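PDB 3WPU: beta-fructofuranosidase from Arthrobacter, which belongs to the levansucrase/invertase family, whose members are built around a five-bladed beta-propeller. Local coordinates for residues Trp75-Leu80 and Leu430-Ile435; Phe352-Arg357 and Gln419-Tyr424. One frame throughout, in Å; residues are numbered along the deposited sequence.

Interaction 1 (Trp75-Leu80 and Leu430-Ile435); sequences WDTWPL and LVQSFI
W75 and F434 lie opposite each other where strands 75-80 and 430-434 pass roughly antiparallel, at 148°, with their axes approaching to 6.4 Å. The two strands belong to different sheets of the beta-propeller, and their meeting illustrates how sheets without shared backbone hydrogen bonds are joined by side chains. The apolar half rests on F434, whose ring receives CB of W75 nearly along its normal, a CH-pi contact in which CB of W75 sits 3.4 Å from the centroid of the F434 ring. Beyond CB, the indole turns its edge toward the same phenyl face. This edge-to-face pair has its planes at 71° and 5.5 Å between the centroids of the W75 five-membered ring and the F434 ring.

The polar half is carried by Q432. A chi1 of 57° tucks CG over the Q432 backbone, and a bend at chi2 carries the amide to T77. NE2 of Q432 donates a fairly straight hydrogen bond of 2.8 Å to O of T77, arriving above the carbonyl plane while keeping the acceptor close to the plane of its own amide. That carbonyl oxygen also accepts a bond from R339. The other end of the amide works through a water, which accepts from N of T77 (3.0 Å) and lies 2.8 Å from OE1 of Q432, to which it can donate, though other acceptors compete for its protons. Both polar ends of the glutamine thus reach the same residue. Within strand 75-80, OG1 of T77 donates to O of W75 at 2.7 Å.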
loop_
_atom_site.group_PDB
_atom_site.type_symbol
_atom_site.label_atom_id
_atom_site.label_comp_id
_atom_site.label_asym_id
_atom_site.label_seq_id
_atom_site.Cartn_x
_atom_site.Cartn_y
_atom_site.Cartn_z
ATOM N N TRP A 75 -7.230 2.984 9.012
ATOM C CA TRP A 75 -5.818 2.761 8.684
ATOM C C TRP A 75 -5.641 2.582 7.191
ATOM O O TRP A 75 -5.876 3.571 6.461
ATOM C CB TRP A 75 -5.103 1.728 9.576
ATOM C CG TRP A 75 -5.565 0.240 9.656
ATOM C CD1 TRP A 75 -4.784 -0.847 9.348
ATOM C CD2 TRP A 75 -6.816 -0.311 10.136
ATOM N NE1 TRP A 75 -5.445 -2.001 9.584
ATOM C CE2 TRP A 75 -6.701 -1.717 10.057
ATOM C CE3 TRP A 75 -8.014 0.241 10.637
ATOM C CZ2 TRP A 75 -7.737 -2.576 10.422
ATOM C CZ3 TRP A 75 -9.043 -0.614 11.001
ATOM C CH2 TRP A 75 -8.897 -2.012 10.906
ATOM N N ASP A 76 -5.233 1.415 6.716
ATOM C CA ASP A 76 -4.884 1.294 5.287
ATOM C C ASP A 76 -5.976 1.901 4.400
ATOM O O ASP A 76 -7.143 1.555 4.533
ATOM C CB ASP A 76 -4.727 -0.139 4.822
ATOM C CG ASP A 76 -3.774 -0.967 5.645
ATOM O OD1 ASP A 76 -3.244 -0.532 6.674
ATOM O OD2 ASP A 76 -3.580 -2.119 5.231
ATOM N N THR A 77 -5.576 2.785 3.491
ATOM C CA THR A 77 -6.492 3.522 2.657
ATOM C C THR A 77 -6.008 3.423 1.212
ATOM O O THR A 77 -4.794 3.403 0.945
ATOM C CB THR A 77 -6.594 4.967 3.133
ATOM O OG1 THR A 77 -7.151 4.941 4.472
ATOM C CG2 THR A 77 -7.431 5.819 2.209
ATOM N N TRP A 78 -6.965 3.393 0.302
ATOM C CA TRP A 78 -6.662 3.447 -1.134
ATOM C C TRP A 78 -7.651 4.274 -1.947
ATOM O O TRP A 78 -8.848 4.340 -1.640
ATOM C CB TRP A 78 -6.522 2.060 -1.744
ATOM C CG TRP A 78 -7.690 1.120 -1.573
ATOM C CD1 TRP A 78 -8.675 0.860 -2.479
ATOM C CD2 TRP A 78 -7.944 0.278 -0.449
ATOM N NE1 TRP A 78 -9.536 -0.102 -1.986
ATOM C CE2 TRP A 78 -9.115 -0.456 -0.725
ATOM C CE3 TRP A 78 -7.312 0.105 0.796
ATOM C CZ2 TRP A 78 -9.661 -1.372 0.190
ATOM C CZ3 TRP A 78 -7.836 -0.812 1.681
ATOM C CH2 TRP A 78 -9.029 -1.514 1.391
ATOM N N PRO A 79 -7.143 4.890 -3.035
ATOM C CA PRO A 79 -7.988 5.675 -3.935
ATOM C C PRO A 79 -8.690 4.786 -4.970
ATOM O O PRO A 79 -8.456 3.596 -5.022
ATOM C CB PRO A 79 -6.968 6.588 -4.634
ATOM C CG PRO A 79 -5.755 5.738 -4.730
ATOM C CD PRO A 79 -5.732 4.918 -3.454
ATOM N N LEU A 80 -9.549 5.393 -5.765
ATOM C CA LEU A 80 -10.125 4.748 -6.924
ATOM C C LEU A 80 -9.149 4.951 -8.083
ATOM O O LEU A 80 -8.735 6.092 -8.353
ATOM C CB LEU A 80 -11.452 5.413 -7.222
ATOM C CG LEU A 80 -12.432 4.761 -8.145
ATOM C CD1 LEU A 80 -12.561 3.274 -7.810
ATOM C CD2 LEU A 80 -13.762 5.506 -7.968
ATOM N N LEU A 430 3.620 11.595 -4.552
ATOM C CA LEU A 430 2.961 11.910 -3.273
ATOM C C LEU A 430 2.715 10.612 -2.485
ATOM O O LEU A 430 2.440 9.562 -3.039
ATOM C CB LEU A 430 1.667 12.677 -3.481
ATOM C CG LEU A 430 1.746 14.036 -4.182
ATOM C CD1 LEU A 430 0.376 14.718 -4.153
ATOM C CD2 LEU A 430 2.803 14.944 -3.540
ATOM N N VAL A 431 2.851 10.674 -1.173
ATOM C CA VAL A 431 2.765 9.475 -0.371
ATOM C C VAL A 431 1.790 9.723 0.765
ATOM O O VAL A 431 1.976 10.650 1.578
ATOM C CB VAL A 431 4.133 9.035 0.195
ATOM C CG1 VAL A 431 3.957 7.750 0.999
ATOM C CG2 VAL A 431 5.170 8.861 -0.933
ATOM N N GLN A 432 0.729 8.917 0.804
ATOM C CA GLN A 432 -0.251 8.979 1.900
ATOM C C GLN A 432 -0.010 7.795 2.826
ATOM O O GLN A 432 0.487 6.774 2.410
ATOM C CB GLN A 432 -1.685 8.977 1.370
ATOM C CG GLN A 432 -2.082 7.797 0.477
ATOM C CD GLN A 432 -2.842 6.696 1.176
ATOM O OE1 GLN A 432 -2.871 6.606 2.424
ATOM N NE2 GLN A 432 -3.467 5.842 0.387
ATOM N N SER A 433 -0.327 7.964 4.115
ATOM C CA SER A 433 -0.066 6.930 5.116
ATOM C C SER A 433 -0.991 7.196 6.304
ATOM O O SER A 433 -1.543 8.283 6.372
ATOM C CB SER A 433 1.395 7.011 5.584
ATOM O OG SER A 433 1.724 8.267 6.159
ATOM N N PHE A 434 -1.146 6.218 7.196
ATOM C CA PHE A 434 -1.928 6.437 8.420
ATOM C C PHE A 434 -1.001 6.520 9.593
ATOM O O PHE A 434 0.064 5.917 9.637
ATOM C CB PHE A 434 -2.996 5.344 8.616
ATOM C CG PHE A 434 -2.485 4.078 9.264
ATOM C CD1 PHE A 434 -2.425 3.935 10.638
ATOM C CD2 PHE A 434 -2.008 3.025 8.500
ATOM C CE1 PHE A 434 -1.942 2.768 11.223
ATOM C CE2 PHE A 434 -1.519 1.860 9.068
ATOM C CZ PHE A 434 -1.459 1.732 10.441
ATOM N N ILE A 435 -1.482 7.199 10.629
ATOM C CA ILE A 435 -0.727 7.353 11.872
ATOM C C ILE A 435 -0.986 6.207 12.845
ATOM O O ILE A 435 -2.152 5.878 13.148
ATOM C CB ILE A 435 -1.149 8.656 12.570
ATOM C CG1 ILE A 435 -0.816 9.873 11.702
ATOM C CG2 ILE A 435 -0.451 8.775 13.924
ATOM C CD1 ILE A 435 -1.352 11.192 12.219
HETATM O O HOH W 1 -2.879 4.026 3.567
#

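Interaction 2 (Phe352-Arg357 and Gln419-Tyr424); sequences FTISHR and QAYSHY
I354 leads the contact from the end of strand 348-355, its side chain facing the segment 419-424 where that chain turns a corner at S422 within the propeller. Its firm contact is made by CD1, which reaches toward H423, 3.4 Å from the H423 carbonyl O and 3.8 Å from H423 CB. CG2 of I354 is modelled against one face of the Y421 ring, too close to be trusted in detail. At S355 it is the backbone that matters. The rim of the Y421 ring comes up to it, with OH of Y421 3.2 Å from C of S355, yet the nearby amides of S355 and H356 are poorly angled for bonding to that hydroxyl, which pairs instead with E338.

H356 then covers the other face of the tyrosine. A chi1 of -69°, with CG anti to the carbonyl carbon, swings the imidazole onto it in an offset stack, centroids 3.8 Å apart and planes at 13°. CE1 of H356 stands 3.1 Å above the plane of the Y421 ring, over the middle of it.

Y421 thus has H356 stacked on one face and I354, less surely placed, on the other. No hydrogen bond joins the two segments directly, and O and ND1 of H423 are buried with no partner in the model. The chemistry implies cohesion by stacking and dispersion: E338 holds the Y421 hydroxyl, and the bond from ND1 of H356 to E368 probably helps to set the turn of the imidazole.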
loop_
_atom_site.group_PDB
_atom_site.type_symbol
_atom_site.label_atom_id
_atom_site.label_comp_id
_atom_site.label_asym_id
_atom_site.label_seq_id
_atom_site.Cartn_x
_atom_site.Cartn_y
_atom_site.Cartn_z
ATOM N N PHE A 352 7.264 -0.843 -4.843
ATOM C CA PHE A 352 7.292 -0.302 -3.481
ATOM C C PHE A 352 6.560 -1.246 -2.534
ATOM O O PHE A 352 5.514 -1.780 -2.845
ATOM C CB PHE A 352 6.662 1.079 -3.421
ATOM C CG PHE A 352 7.441 2.153 -4.121
ATOM C CD1 PHE A 352 8.664 2.591 -3.611
ATOM C CD2 PHE A 352 6.973 2.703 -5.312
ATOM C CE1 PHE A 352 9.360 3.604 -4.212
ATOM C CE2 PHE A 352 7.684 3.715 -5.930
ATOM C CZ PHE A 352 8.893 4.145 -5.399
ATOM N N THR A 353 7.104 -1.384 -1.328
ATOM C CA THR A 353 6.494 -2.229 -0.323
ATOM C C THR A 353 6.767 -1.563 1.024
ATOM O O THR A 353 7.566 -0.631 1.101
ATOM C CB THR A 353 7.028 -3.679 -0.435
ATOM O OG1 THR A 353 6.275 -4.568 0.407
ATOM C CG2 THR A 353 8.512 -3.746 -0.104
ATOM N N ILE A 354 6.043 -2.016 2.021
ATOM C CA ILE A 354 6.115 -1.469 3.381
ATOM C C ILE A 354 6.598 -2.546 4.334
ATOM O O ILE A 354 6.163 -3.688 4.219
ATOM C CB ILE A 354 4.702 -1.021 3.826
ATOM C CG1 ILE A 354 3.943 -0.313 2.669
ATOM C CG2 ILE A 354 4.812 -0.164 5.069
ATOM C CD1 ILE A 354 4.641 0.875 2.070
ATOM N N SER A 355 7.419 -2.181 5.341
ATOM C CA SER A 355 7.866 -3.138 6.336
ATOM C C SER A 355 7.999 -2.486 7.697
ATOM O O SER A 355 8.197 -1.275 7.785
ATOM C CB SER A 355 9.205 -3.743 5.951
ATOM O OG SER A 355 9.380 -4.999 6.553
ATOM N N HIS A 356 7.917 -3.318 8.723
ATOM C CA HIS A 356 8.108 -2.888 10.114
ATOM C C HIS A 356 9.560 -3.113 10.519
ATOM O O HIS A 356 10.242 -3.978 9.988
ATOM C CB HIS A 356 7.247 -3.724 11.034
ATOM C CG HIS A 356 5.774 -3.474 10.906
ATOM N ND1 HIS A 356 5.192 -2.251 11.152
ATOM C CD2 HIS A 356 4.765 -4.310 10.575
ATOM C CE1 HIS A 356 3.883 -2.355 11.007
ATOM N NE2 HIS A 356 3.605 -3.589 10.626
ATOM N N ARG A 357 10.031 -2.378 11.524
ATOM C CA ARG A 357 11.374 -2.596 12.027
ATOM C C ARG A 357 11.498 -3.976 12.664
ATOM O O ARG A 357 12.494 -4.681 12.438
ATOM C CB ARG A 357 11.743 -1.522 13.052
ATOM C CG ARG A 357 13.103 -1.746 13.678
ATOM C CD ARG A 357 13.634 -0.499 14.379
ATOM N NE ARG A 357 14.992 -0.702 14.878
ATOM C CZ ARG A 357 15.591 0.078 15.781
ATOM N NH1 ARG A 357 14.976 1.141 16.287
ATOM N NH2 ARG A 357 16.824 -0.200 16.180
ATOM N N GLN A 419 5.118 6.828 13.417
ATOM C CA GLN A 419 4.204 7.908 13.045
ATOM C C GLN A 419 3.363 7.598 11.834
ATOM O O GLN A 419 2.347 8.247 11.616
ATOM C CB GLN A 419 4.951 9.229 12.794
ATOM C CG GLN A 419 5.827 9.202 11.544
ATOM C CD GLN A 419 6.533 10.518 11.290
ATOM O OE1 GLN A 419 6.739 11.329 12.200
ATOM N NE2 GLN A 419 6.871 10.757 10.041
ATOM N N ALA A 420 3.836 6.655 11.017
ATOM C CA ALA A 420 3.226 6.376 9.727
ATOM C C ALA A 420 3.373 4.897 9.383
ATOM O O ALA A 420 4.406 4.272 9.667
ATOM C CB ALA A 420 3.885 7.237 8.653
ATOM N N TYR A 421 2.322 4.340 8.792
ATOM C CA TYR A 421 2.363 2.995 8.232
ATOM C C TYR A 421 1.371 2.854 7.061
ATOM O O TYR A 421 0.606 3.792 6.756
ATOM C CB TYR A 421 2.196 1.885 9.308
ATOM C CG TYR A 421 2.874 0.620 8.862
ATOM C CD1 TYR A 421 4.246 0.591 8.685
ATOM C CD2 TYR A 421 2.140 -0.516 8.528
ATOM C CE1 TYR A 421 4.888 -0.536 8.220
ATOM C CE2 TYR A 421 2.765 -1.651 8.024
ATOM C CZ TYR A 421 4.142 -1.664 7.883
ATOM O OH TYR A 421 4.821 -2.787 7.406
ATOM N N SER A 422 1.475 1.704 6.380
ATOM C CA SER A 422 0.670 1.361 5.209
ATOM C C SER A 422 0.691 2.456 4.147
ATOM O O SER A 422 -0.331 2.777 3.509
ATOM C CB SER A 422 -0.747 0.982 5.627
ATOM O OG SER A 422 -0.689 -0.166 6.461
ATOM N N HIS A 423 1.883 2.983 3.914
ATOM C CA HIS A 423 2.068 4.045 2.969
ATOM C C HIS A 423 1.637 3.578 1.570
ATOM O O HIS A 423 1.668 2.380 1.242
ATOM C CB HIS A 423 3.535 4.409 2.846
ATOM C CG HIS A 423 4.197 4.820 4.121
ATOM N ND1 HIS A 423 4.306 3.997 5.216
ATOM C CD2 HIS A 423 4.849 5.960 4.439
ATOM C CE1 HIS A 423 4.992 4.619 6.161
ATOM N NE2 HIS A 423 5.330 5.812 5.713
ATOM N N TYR A 424 1.251 4.549 0.766
ATOM C CA TYR A 424 0.830 4.284 -0.602
ATOM C C TYR A 424 1.331 5.421 -1.461
ATOM O O TYR A 424 1.066 6.588 -1.173
ATOM C CB TYR A 424 -0.700 4.176 -0.645
ATOM C CG TYR A 424 -1.209 3.947 -2.045
ATOM C CD1 TYR A 424 -1.227 2.676 -2.602
ATOM C CD2 TYR A 424 -1.635 5.012 -2.809
ATOM C CE1 TYR A 424 -1.636 2.467 -3.907
ATOM C CE2 TYR A 424 -2.069 4.817 -4.118
ATOM C CZ TYR A 424 -2.087 3.563 -4.654
ATOM O OH TYR A 424 -2.526 3.330 -5.960
#

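Interactions 1 and 2 form one continuous buried region: their centres are 10 Å apart, and along the chain interaction 2 is nested inside the loop closed by interaction 1. Strands 423-425 and 430-434 are antiparallel neighbours in one sheet, joined by a probable hydrogen bond of 2.9 Å from N of Y424 to O of Q432. A side-chain link comes from S422, in one of its two conformers: its OG lies 2.6 Å from OD1 of D76, a probable hydrogen bond, and 3.4 Å from CE2 of F434. A glycerol, probably from the crystallisation liquor, bonds to NE1 of W75 and OD2 of D76 and lies about 5 Å from the S422 side chain, perhaps marking a pocket.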